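Local atomic coordinates of ABC transporter periplasmic peptide-binding protein (Pseudoalteromonas, PDB entry 4QFL), a protein that binds dipeptides in the periplasm, captured here with Ala-Phe, and probably delivers them to an ABC transporter for uptake. Residues A[79-84]-A[92-97]; A[105-110]-A[206-211]; A[306-311]-A[363-368]. All coordinates share one frame; numbering follows the deposited sequence.

Contact 1: A[79-84]-A[92-97]; sequences ATDWKI and TFTLRK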
loop_
_atom_site.group_PDB
_atom_site.type_symbol
_atom_site.label_atom_id
_atom_site.label_comp_id
_atom_site.label_asym_id
_atom_site.label_seq_id
_atom_site.Cartn_x
_atom_site.Cartn_y
_atom_site.Cartn_z
ATOM N N ALA A 79 21.708 -0.067 -4.509
ATOM C CA ALA A 79 22.710 -0.687 -3.646
ATOM C C ALA A 79 23.219 -1.948 -4.318
ATOM O O ALA A 79 22.424 -2.736 -4.823
ATOM C CB ALA A 79 22.109 -1.039 -2.303
ATOM N N THR A 80 24.539 -2.140 -4.307
ATOM C CA THR A 80 25.185 -3.279 -4.969
ATOM C C THR A 80 25.458 -4.404 -3.991
ATOM O O THR A 80 25.617 -5.567 -4.375
ATOM C CB THR A 80 26.531 -2.871 -5.569
ATOM O OG1 THR A 80 27.303 -2.190 -4.575
ATOM C CG2 THR A 80 26.336 -1.954 -6.765
ATOM N N ASP A 81 25.532 -4.041 -2.720
ATOM C CA ASP A 81 25.810 -4.999 -1.666
ATOM C C ASP A 81 25.231 -4.467 -0.368
ATOM O O ASP A 81 25.082 -3.255 -0.203
ATOM C CB ASP A 81 27.320 -5.235 -1.535
ATOM C CG ASP A 81 27.654 -6.287 -0.494
ATOM O OD1 ASP A 81 26.965 -7.328 -0.451
ATOM O OD2 ASP A 81 28.596 -6.069 0.296
ATOM N N TRP A 82 24.895 -5.374 0.544
ATOM C CA TRP A 82 24.356 -5.011 1.859
ATOM C C TRP A 82 24.800 -6.012 2.915
ATOM O O TRP A 82 24.935 -7.203 2.636
ATOM C CB TRP A 82 22.827 -4.914 1.833
ATOM C CG TRP A 82 22.150 -6.057 1.114
ATOM C CD1 TRP A 82 21.587 -7.164 1.681
ATOM C CD2 TRP A 82 21.970 -6.192 -0.299
ATOM N NE1 TRP A 82 21.069 -7.980 0.710
ATOM C CE2 TRP A 82 21.290 -7.410 -0.518
ATOM C CE3 TRP A 82 22.319 -5.402 -1.405
ATOM C CZ2 TRP A 82 20.960 -7.862 -1.785
ATOM C CZ3 TRP A 82 21.993 -5.853 -2.669
ATOM C CH2 TRP A 82 21.317 -7.073 -2.849
ATOM N N LYS A 83 25.027 -5.525 4.127
ATOM C CA LYS A 83 25.569 -6.363 5.189
ATOM C C LYS A 83 24.954 -6.003 6.530
ATOM O O LYS A 83 24.902 -4.835 6.898
ATOM C CB LYS A 83 27.093 -6.190 5.262
ATOM C CG LYS A 83 27.841 -7.323 5.966
ATOM C CD LYS A 83 27.919 -7.157 7.483
ATOM C CE LYS A 83 28.611 -8.371 8.121
ATOM N NZ LYS A 83 28.848 -8.261 9.598
ATOM N N ILE A 84 24.490 -7.004 7.263
ATOM C CA ILE A 84 23.964 -6.753 8.587
ATOM C C ILE A 84 24.951 -7.269 9.614
ATOM O O ILE A 84 25.418 -8.406 9.522
ATOM C CB ILE A 84 22.626 -7.450 8.797
ATOM C CG1 ILE A 84 21.679 -7.125 7.646
ATOM C CG2 ILE A 84 22.018 -7.030 10.133
ATOM C CD1 ILE A 84 20.279 -7.584 7.899
ATOM N N THR A 92 25.198 -2.010 6.391
ATOM C CA THR A 92 26.055 -1.312 5.458
ATOM C C THR A 92 25.568 -1.566 4.046
ATOM O O THR A 92 25.386 -2.714 3.636
ATOM C CB THR A 92 27.498 -1.813 5.595
ATOM O OG1 THR A 92 27.967 -1.553 6.922
ATOM C CG2 THR A 92 28.413 -1.130 4.598
ATOM N N PHE A 93 25.338 -0.493 3.306
ATOM C CA PHE A 93 25.015 -0.594 1.888
ATOM C C PHE A 93 26.175 -0.084 1.047
ATOM O O PHE A 93 26.657 1.023 1.263
ATOM C CB PHE A 93 23.774 0.251 1.554
ATOM C CG PHE A 93 22.499 -0.260 2.162
ATOM C CD1 PHE A 93 21.711 -1.179 1.483
ATOM C CD2 PHE A 93 22.077 0.192 3.396
ATOM C CE1 PHE A 93 20.538 -1.646 2.033
ATOM C CE2 PHE A 93 20.901 -0.273 3.953
ATOM C CZ PHE A 93 20.130 -1.192 3.267
ATOM N N THR A 94 26.617 -0.887 0.087
ATOM C CA THR A 94 27.547 -0.418 -0.935
ATOM C C THR A 94 26.712 0.066 -2.104
ATOM O O THR A 94 25.755 -0.595 -2.490
ATOM C CB THR A 94 28.483 -1.540 -1.450
ATOM O OG1 THR A 94 29.051 -2.250 -0.347
ATOM C CG2 THR A 94 29.596 -0.956 -2.300
ATOM N N LEU A 95 27.078 1.204 -2.679
ATOM C CA LEU A 95 26.225 1.853 -3.667
ATOM C C LEU A 95 26.788 1.841 -5.077
ATOM O O LEU A 95 27.996 1.962 -5.283
ATOM C CB LEU A 95 25.921 3.298 -3.264
ATOM C CG LEU A 95 25.488 3.581 -1.827
ATOM C CD1 LEU A 95 25.375 5.090 -1.631
ATOM C CD2 LEU A 95 24.179 2.876 -1.483
ATOM N N ARG A 96 25.881 1.729 -6.039
ATOM C CA ARG A 96 26.209 1.704 -7.464
ATOM C C ARG A 96 26.861 3.002 -7.938
ATOM O O ARG A 96 26.427 4.091 -7.571
ATOM C CB ARG A 96 24.934 1.441 -8.271
ATOM C CG ARG A 96 25.146 1.248 -9.753
ATOM C CD ARG A 96 23.878 0.721 -10.394
ATOM N NE ARG A 96 23.296 -0.397 -9.649
ATOM C CZ ARG A 96 23.432 -1.676 -9.991
ATOM N NH1 ARG A 96 24.129 -2.003 -11.076
ATOM N NH2 ARG A 96 22.861 -2.629 -9.261
ATOM N N LYS A 97 27.905 2.879 -8.753
ATOM C CA LYS A 97 28.585 4.035 -9.322
ATOM C C LYS A 97 28.044 4.325 -10.715
ATOM O O LYS A 97 27.599 3.415 -11.422
ATOM C CB LYS A 97 30.102 3.787 -9.396
ATOM C CG LYS A 97 30.963 4.560 -8.380
ATOM C CD LYS A 97 32.452 4.387 -8.691
ATOM C CE LYS A 97 33.304 5.461 -8.049
ATOM N NZ LYS A 97 32.815 6.832 -8.364
HETATM O O HOH W 1 28.038 -3.660 1.735
HETATM O O HOH W 2 31.209 -4.224 -0.602
HETATM O O HOH W 3 26.915 -3.405 8.789
#

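Contact 2: A[105-110]-A[206-211]; sequences AYFTPT and YPVGTG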
loop_
_atom_site.group_PDB
_atom_site.type_symbol
_atom_site.label_atom_id
_atom_site.label_comp_id
_atom_site.label_asym_id
_atom_site.label_seq_id
_atom_site.Cartn_x
_atom_site.Cartn_y
_atom_site.Cartn_z
ATOM N N ALA A 105 13.140 19.822 -16.848
ATOM C CA ALA A 105 12.976 21.238 -17.176
ATOM C C ALA A 105 13.436 22.141 -16.036
ATOM O O ALA A 105 13.883 23.248 -16.273
ATOM C CB ALA A 105 11.524 21.539 -17.533
ATOM N N TYR A 106 13.335 21.655 -14.802
ATOM C CA TYR A 106 13.615 22.465 -13.629
ATOM C C TYR A 106 14.929 22.101 -12.920
ATOM O O TYR A 106 15.308 22.755 -11.949
ATOM C CB TYR A 106 12.421 22.394 -12.663
ATOM C CG TYR A 106 11.813 21.006 -12.582
ATOM C CD1 TYR A 106 12.278 20.074 -11.663
ATOM C CD2 TYR A 106 10.792 20.622 -13.441
ATOM C CE1 TYR A 106 11.741 18.799 -11.598
ATOM C CE2 TYR A 106 10.247 19.349 -13.379
ATOM C CZ TYR A 106 10.727 18.446 -12.455
ATOM O OH TYR A 106 10.195 17.184 -12.391
ATOM N N PHE A 107 15.636 21.077 -13.408
ATOM C CA PHE A 107 16.878 20.621 -12.754
ATOM C C PHE A 107 17.860 19.923 -13.694
ATOM O O PHE A 107 17.464 19.127 -14.543
ATOM C CB PHE A 107 16.556 19.699 -11.569
ATOM C CG PHE A 107 17.777 19.118 -10.873
ATOM C CD1 PHE A 107 18.501 19.866 -9.955
ATOM C CD2 PHE A 107 18.170 17.803 -11.107
ATOM C CE1 PHE A 107 19.594 19.324 -9.304
ATOM C CE2 PHE A 107 19.266 17.256 -10.452
ATOM C CZ PHE A 107 19.979 18.023 -9.557
ATOM N N THR A 108 19.143 20.238 -13.530
ATOM C CA THR A 108 20.228 19.547 -14.215
ATOM C C THR A 108 21.309 19.229 -13.190
ATOM O O THR A 108 21.857 20.147 -12.559
ATOM C CB THR A 108 20.878 20.425 -15.306
ATOM O OG1 THR A 108 19.869 20.940 -16.183
ATOM C CG2 THR A 108 21.887 19.619 -16.110
ATOM N N PRO A 109 21.621 17.932 -13.014
ATOM C CA PRO A 109 22.641 17.491 -12.053
ATOM C C PRO A 109 24.032 18.011 -12.391
ATOM O O PRO A 109 24.335 18.219 -13.564
ATOM C CB PRO A 109 22.617 15.961 -12.191
ATOM C CG PRO A 109 21.964 15.692 -13.512
ATOM C CD PRO A 109 20.961 16.792 -13.677
ATOM N N THR A 110 24.857 18.226 -11.370
ATOM C CA THR A 110 26.269 18.527 -11.573
ATOM C C THR A 110 27.143 17.382 -11.075
ATOM O O THR A 110 28.364 17.432 -11.182
ATOM C CB THR A 110 26.687 19.831 -10.867
ATOM O OG1 THR A 110 26.563 19.683 -9.448
ATOM C CG2 THR A 110 25.821 20.980 -11.328
ATOM N N TYR A 206 7.563 18.444 -8.192
ATOM C CA TYR A 206 8.332 18.353 -9.421
ATOM C C TYR A 206 9.546 17.513 -9.119
ATOM O O TYR A 206 10.577 18.014 -8.694
ATOM C CB TYR A 206 8.725 19.738 -9.906
ATOM C CG TYR A 206 7.528 20.563 -10.236
ATOM C CD1 TYR A 206 6.904 21.317 -9.260
ATOM C CD2 TYR A 206 6.999 20.571 -11.516
ATOM C CE1 TYR A 206 5.789 22.085 -9.550
ATOM C CE2 TYR A 206 5.886 21.333 -11.821
ATOM C CZ TYR A 206 5.286 22.093 -10.829
ATOM O OH TYR A 206 4.178 22.859 -11.103
ATOM N N PRO A 207 9.404 16.210 -9.328
ATOM C CA PRO A 207 10.334 15.218 -8.815
ATOM C C PRO A 207 11.597 15.085 -9.648
ATOM O O PRO A 207 11.602 15.345 -10.863
ATOM C CB PRO A 207 9.522 13.929 -8.896
ATOM C CG PRO A 207 8.627 14.138 -10.052
ATOM C CD PRO A 207 8.294 15.598 -10.081
ATOM N N VAL A 208 12.666 14.671 -8.972
ATOM C CA VAL A 208 13.876 14.233 -9.636
ATOM C C VAL A 208 14.268 12.885 -9.074
ATOM O O VAL A 208 14.505 12.753 -7.881
ATOM C CB VAL A 208 15.036 15.220 -9.420
ATOM C CG1 VAL A 208 16.322 14.651 -9.992
ATOM C CG2 VAL A 208 14.709 16.564 -10.069
ATOM N N GLY A 209 14.333 11.879 -9.938
ATOM C CA GLY A 209 14.692 10.542 -9.517
ATOM C C GLY A 209 15.813 9.992 -10.357
ATOM O O GLY A 209 16.482 10.728 -11.072
ATOM N N THR A 210 16.023 8.687 -10.270
ATOM C CA THR A 210 17.030 8.030 -11.092
ATOM C C THR A 210 16.371 6.974 -11.960
ATOM O O THR A 210 17.061 6.187 -12.625
ATOM C CB THR A 210 18.109 7.350 -10.233
ATOM O OG1 THR A 210 17.494 6.437 -9.312
ATOM C CG2 THR A 210 18.893 8.386 -9.457
ATOM N N GLY A 211 15.035 6.979 -11.950
ATOM C CA GLY A 211 14.220 5.944 -12.559
ATOM C C GLY A 211 14.131 6.020 -14.064
ATOM O O GLY A 211 14.642 6.962 -14.676
#

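Contact 3: A[306-311]-A[363-368]; sequences NLKVRQ and LTEAGY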
loop_
_atom_site.group_PDB
_atom_site.type_symbol
_atom_site.label_atom_id
_atom_site.label_comp_id
_atom_site.label_asym_id
_atom_site.label_seq_id
_atom_site.Cartn_x
_atom_site.Cartn_y
_atom_site.Cartn_z
ATOM N N ASN A 306 -17.373 -1.836 22.174
ATOM C CA ASN A 306 -17.854 -2.976 22.928
ATOM C C ASN A 306 -17.660 -4.261 22.152
ATOM O O ASN A 306 -18.281 -4.471 21.113
ATOM C CB ASN A 306 -19.332 -2.792 23.233
ATOM C CG ASN A 306 -19.869 -3.861 24.117
ATOM O OD1 ASN A 306 -19.294 -4.938 24.221
ATOM N ND2 ASN A 306 -20.982 -3.580 24.771
ATOM N N LEU A 307 -16.800 -5.129 22.661
ATOM C CA LEU A 307 -16.456 -6.331 21.920
ATOM C C LEU A 307 -17.704 -7.129 21.577
ATOM O O LEU A 307 -17.860 -7.562 20.437
ATOM C CB LEU A 307 -15.455 -7.187 22.696
ATOM C CG LEU A 307 -14.992 -8.495 22.040
ATOM C CD1 LEU A 307 -14.543 -8.304 20.590
ATOM C CD2 LEU A 307 -13.881 -9.124 22.868
ATOM N N LYS A 308 -18.601 -7.303 22.548
ATOM C CA LYS A 308 -19.834 -8.053 22.316
ATOM C C LYS A 308 -20.620 -7.500 21.145
ATOM O O LYS A 308 -21.311 -8.236 20.441
ATOM C CB LYS A 308 -20.719 -8.068 23.561
ATOM C CG LYS A 308 -20.478 -9.250 24.490
ATOM C CD LYS A 308 -21.798 -9.913 24.876
ATOM C CE LYS A 308 -21.586 -11.056 25.870
ATOM N NZ LYS A 308 -21.027 -12.305 25.258
ATOM N N VAL A 309 -20.531 -6.195 20.944
ATOM C CA VAL A 309 -21.223 -5.566 19.839
ATOM C C VAL A 309 -20.507 -5.928 18.551
ATOM O O VAL A 309 -21.140 -6.300 17.563
ATOM C CB VAL A 309 -21.252 -4.049 19.999
ATOM C CG1 VAL A 309 -21.469 -3.371 18.655
ATOM C CG2 VAL A 309 -22.325 -3.651 20.982
ATOM N N ARG A 310 -19.183 -5.821 18.567
ATOM C CA ARG A 310 -18.404 -6.129 17.379
ATOM C C ARG A 310 -18.669 -7.563 16.959
ATOM O O ARG A 310 -18.865 -7.846 15.775
ATOM C CB ARG A 310 -16.910 -5.863 17.602
ATOM C CG ARG A 310 -16.595 -4.377 17.726
ATOM C CD ARG A 310 -15.111 -4.057 17.603
ATOM N NE ARG A 310 -14.290 -4.766 18.581
ATOM C CZ ARG A 310 -14.070 -4.366 19.833
ATOM N NH1 ARG A 310 -14.626 -3.264 20.302
ATOM N NH2 ARG A 310 -13.292 -5.087 20.626
ATOM N N GLN A 311 -18.703 -8.461 17.939
ATOM C CA GLN A 311 -19.021 -9.864 17.694
ATOM C C GLN A 311 -20.437 -10.025 17.131
ATOM O O GLN A 311 -20.654 -10.751 16.162
ATOM C CB GLN A 311 -18.861 -10.667 18.981
ATOM C CG GLN A 311 -17.475 -10.561 19.575
ATOM C CD GLN A 311 -17.383 -11.121 20.981
ATOM O OE1 GLN A 311 -16.294 -11.213 21.546
ATOM N NE2 GLN A 311 -18.523 -11.496 21.553
ATOM N N LEU A 363 -26.767 -8.858 20.116
ATOM C CA LEU A 363 -27.027 -7.434 20.192
ATOM C C LEU A 363 -27.863 -7.164 21.423
ATOM O O LEU A 363 -27.525 -6.313 22.238
ATOM C CB LEU A 363 -27.729 -6.937 18.934
ATOM C CG LEU A 363 -26.728 -6.517 17.864
ATOM C CD1 LEU A 363 -27.417 -5.708 16.798
ATOM C CD2 LEU A 363 -25.621 -5.705 18.500
ATOM N N THR A 364 -28.954 -7.905 21.556
ATOM C CA THR A 364 -29.724 -7.907 22.791
ATOM C C THR A 364 -28.932 -8.746 23.787
ATOM O O THR A 364 -28.792 -9.949 23.595
ATOM C CB THR A 364 -31.104 -8.543 22.570
ATOM O OG1 THR A 364 -30.963 -9.960 22.452
ATOM C CG2 THR A 364 -31.721 -8.036 21.290
ATOM N N GLU A 365 -28.417 -8.108 24.835
ATOM C CA GLU A 365 -27.419 -8.710 25.722
ATOM C C GLU A 365 -26.148 -7.914 25.509
ATOM O O GLU A 365 -25.046 -8.301 25.906
ATOM C CB GLU A 365 -27.181 -10.175 25.378
ATOM C CG GLU A 365 -26.087 -10.846 26.166
ATOM C CD GLU A 365 -25.721 -12.189 25.576
ATOM O OE1 GLU A 365 -26.648 -12.997 25.330
ATOM O OE2 GLU A 365 -24.514 -12.430 25.342
ATOM N N ALA A 366 -26.333 -6.789 24.841
ATOM C CA ALA A 366 -25.266 -5.852 24.588
ATOM C C ALA A 366 -25.654 -4.425 24.979
ATOM O O ALA A 366 -24.770 -3.593 25.164
ATOM C CB ALA A 366 -24.838 -5.910 23.120
ATOM N N GLY A 367 -26.948 -4.122 25.119
ATOM C CA GLY A 367 -28.052 -5.046 24.943
ATOM C C GLY A 367 -29.039 -4.434 23.980
ATOM O O GLY A 367 -30.233 -4.291 24.275
ATOM N N TYR A 368 -28.508 -4.074 22.815
ATOM C CA TYR A 368 -29.214 -3.318 21.789
ATOM C C TYR A 368 -30.345 -4.096 21.131
ATOM O O TYR A 368 -30.220 -4.547 19.989
ATOM C CB TYR A 368 -28.209 -2.857 20.734
ATOM C CG TYR A 368 -27.382 -1.677 21.187
ATOM C CD1 TYR A 368 -26.195 -1.852 21.904
ATOM C CD2 TYR A 368 -27.796 -0.380 20.905
ATOM C CE1 TYR A 368 -25.440 -0.748 22.320
ATOM C CE2 TYR A 368 -27.058 0.720 21.304
ATOM C CZ TYR A 368 -25.884 0.542 22.012
ATOM O OH TYR A 368 -25.184 1.674 22.393
HETATM O O HOH W 4 -22.999 -1.621 23.858
#

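Contact 1: A[79-84]-A[92-97]
The Phe93 ring meets two aliphatic carbons of strand 79-84 at its CD1 corner. Ala79 CB lies 3.8 Å from Phe93 CD1, and Trp82 CB lies 3.9 Å from that same Phe93 CD1. Both reach the ring at a slant. The indole of Trp82 leads off from the hairpin toward Phe74, Ser76 and Leu175, because CG stands between the backbone N and the carbonyl carbon (chi1 45°). The second flat group is the Arg96 guanidinium. Thr80 CG2 sits 4.2 Å above one of its faces, toward the rim, while Arg96 NE is hydrogen-bonded to Glu77 O.

The backbones form an antiparallel beta hairpin, with strand axes at 170°. Asp81-Thr94 and Lys83-Thr92 are hydrogen-bonded pairs, and Trp82-Phe93 is a non-hydrogen-bonded pair between them. Lys83 N reaches Thr92 O at 2.9 Å. Thr80 and Asp81 both face Thr94, a classic beta bulge. Thr94 O takes a bond from Thr80 N at 2.7 Å and a weak one from Asp81 N. Thr80 OG1 adds another weak bond to Thr94 O at 3.0 Å. In return Thr94 N donates to Asp81 O at 2.8 Å.

Asp81 and Thr94 side chains share two waters. One donates to Asp81 OD2 and also meets Thr94 OG1; the other links the same two atoms, with a weak bond to Asp81 OD2. A third water joins Lys83 O to Thr92 OG1.

The hairpin is therefore two-sided. Ala79, Trp82, Phe93 and Leu95 give it an apolar face, where Phe93 also meets Phe165 and Leu175. The face with Asp81, Lys83, Thr92 and Thr94 is polar and hydrated, and the bulge gathers three donors on Thr94 O, two of them bound weakly.

Contact 2: A[105-110]-A[206-211]
Tyr206 turns the edge of its ring toward the face of Tyr106, a T-shaped pair. The ring centroids are 5.5 Å apart and the planes stand at 72°. Tyr206 CB makes a closer approach over a face of the Tyr106 ring, a CH-pi contact 3.6 Å from the centroid. The methylene and the ring edge of one residue thus both pack on Tyr106.

At the far end of Tyr106 the hydroxyl is a donor. Tyr106 OH gives its hydrogen to Pro207 O at 2.8 Å, tilted 23° from the carbonyl plane. That oxygen also lies near the plane of the ring, at its edge. Pro207 CD comes within 3.4 Å of Tyr106 OH. With chi1 near 39°, the ring is swung in over its own backbone, and its far end points to Pro207. A leucine here would remove the hydroxyl and the aromatic face, so Pro207 O would probably lose this donor and the edge of Tyr206 its stacking partner.

Phe107 meets Val208 at about a right angle. Both valine methyls touch Phe107 CD2, with Val208 CG1 at 3.8 Å. Val208 CG2 also lies 4.0 Å from Tyr106 CE1, so this branch is shared by two aromatic rings.

Two loops meet here. Segment 105-110 lies between strand 90-95 and helix 115-126, and segment 206-211 lies between helix 188-196 and strand 213-219. Tyr190 of helix 188-196 touches Phe107 and Val208 and hydrogen-bonds Tyr206 O, while Tyr215 of strand 213-219 meets the Tyr206 ring.

Contact 3: A[306-311]-A[363-368]
Val309 and Ala366 meet where the N-capped start of helix 307-314 lies against the loop after helix 356-363. Val309 CG2 is 4.0 Å from Ala366 CB. The same methyl reaches Tyr368 CD1 more loosely, at 4.4 Å. These form the apolar part of a small surface contact.

Lys308 and Glu365 add charge. Lys308 NZ forms a long salt bridge with Glu365 OE2 at 3.5 Å. The two side chains cross at a slant, and Lys308 CE comes to 3.3 Å from Glu365 OE2. The bends of the lysine chain at chi2 and chi4 bring its end to the carboxylate. Glu365 OE1 has its own salt bridge with Lys361 of helix 356-363, so the carboxylate is shared by two lysines, one on each oxygen.

Further out, Tyr368 packs on Pro303 and meets Phe372 edge-to-face.

Asn306 is the N-cap. Its CG lies anti to the backbone N (chi1 -175°), and Asn306 OD1 accepts a weak bond from Lys308 N at 3.0 Å. The other end of that amide faces the loop through a water: Asn306 ND2 donates to it at 3.0 Å, and it donates in turn to Ala366 O.

The three contacts follow one another along the chain, each closing before the next opens. Contacts 1 and 2 are neighbours, with centres about 23 Å apart and nearest atoms about 9 Å apart, but they do not touch. The 90-95 strand of contact 1 leads into the 105-110 loop of contact 2. Contact 1 belongs to the four-stranded antiparallel sheet, while contact 2 joins two loops. Contact 3 lies on the opposite side of the chain's centre from both, its centre about 54 Å from that of contact 1 and about 56 Å from that of contact 2. All three lie in outlying parts of the fold, and none includes a residue of the dipeptide pocket.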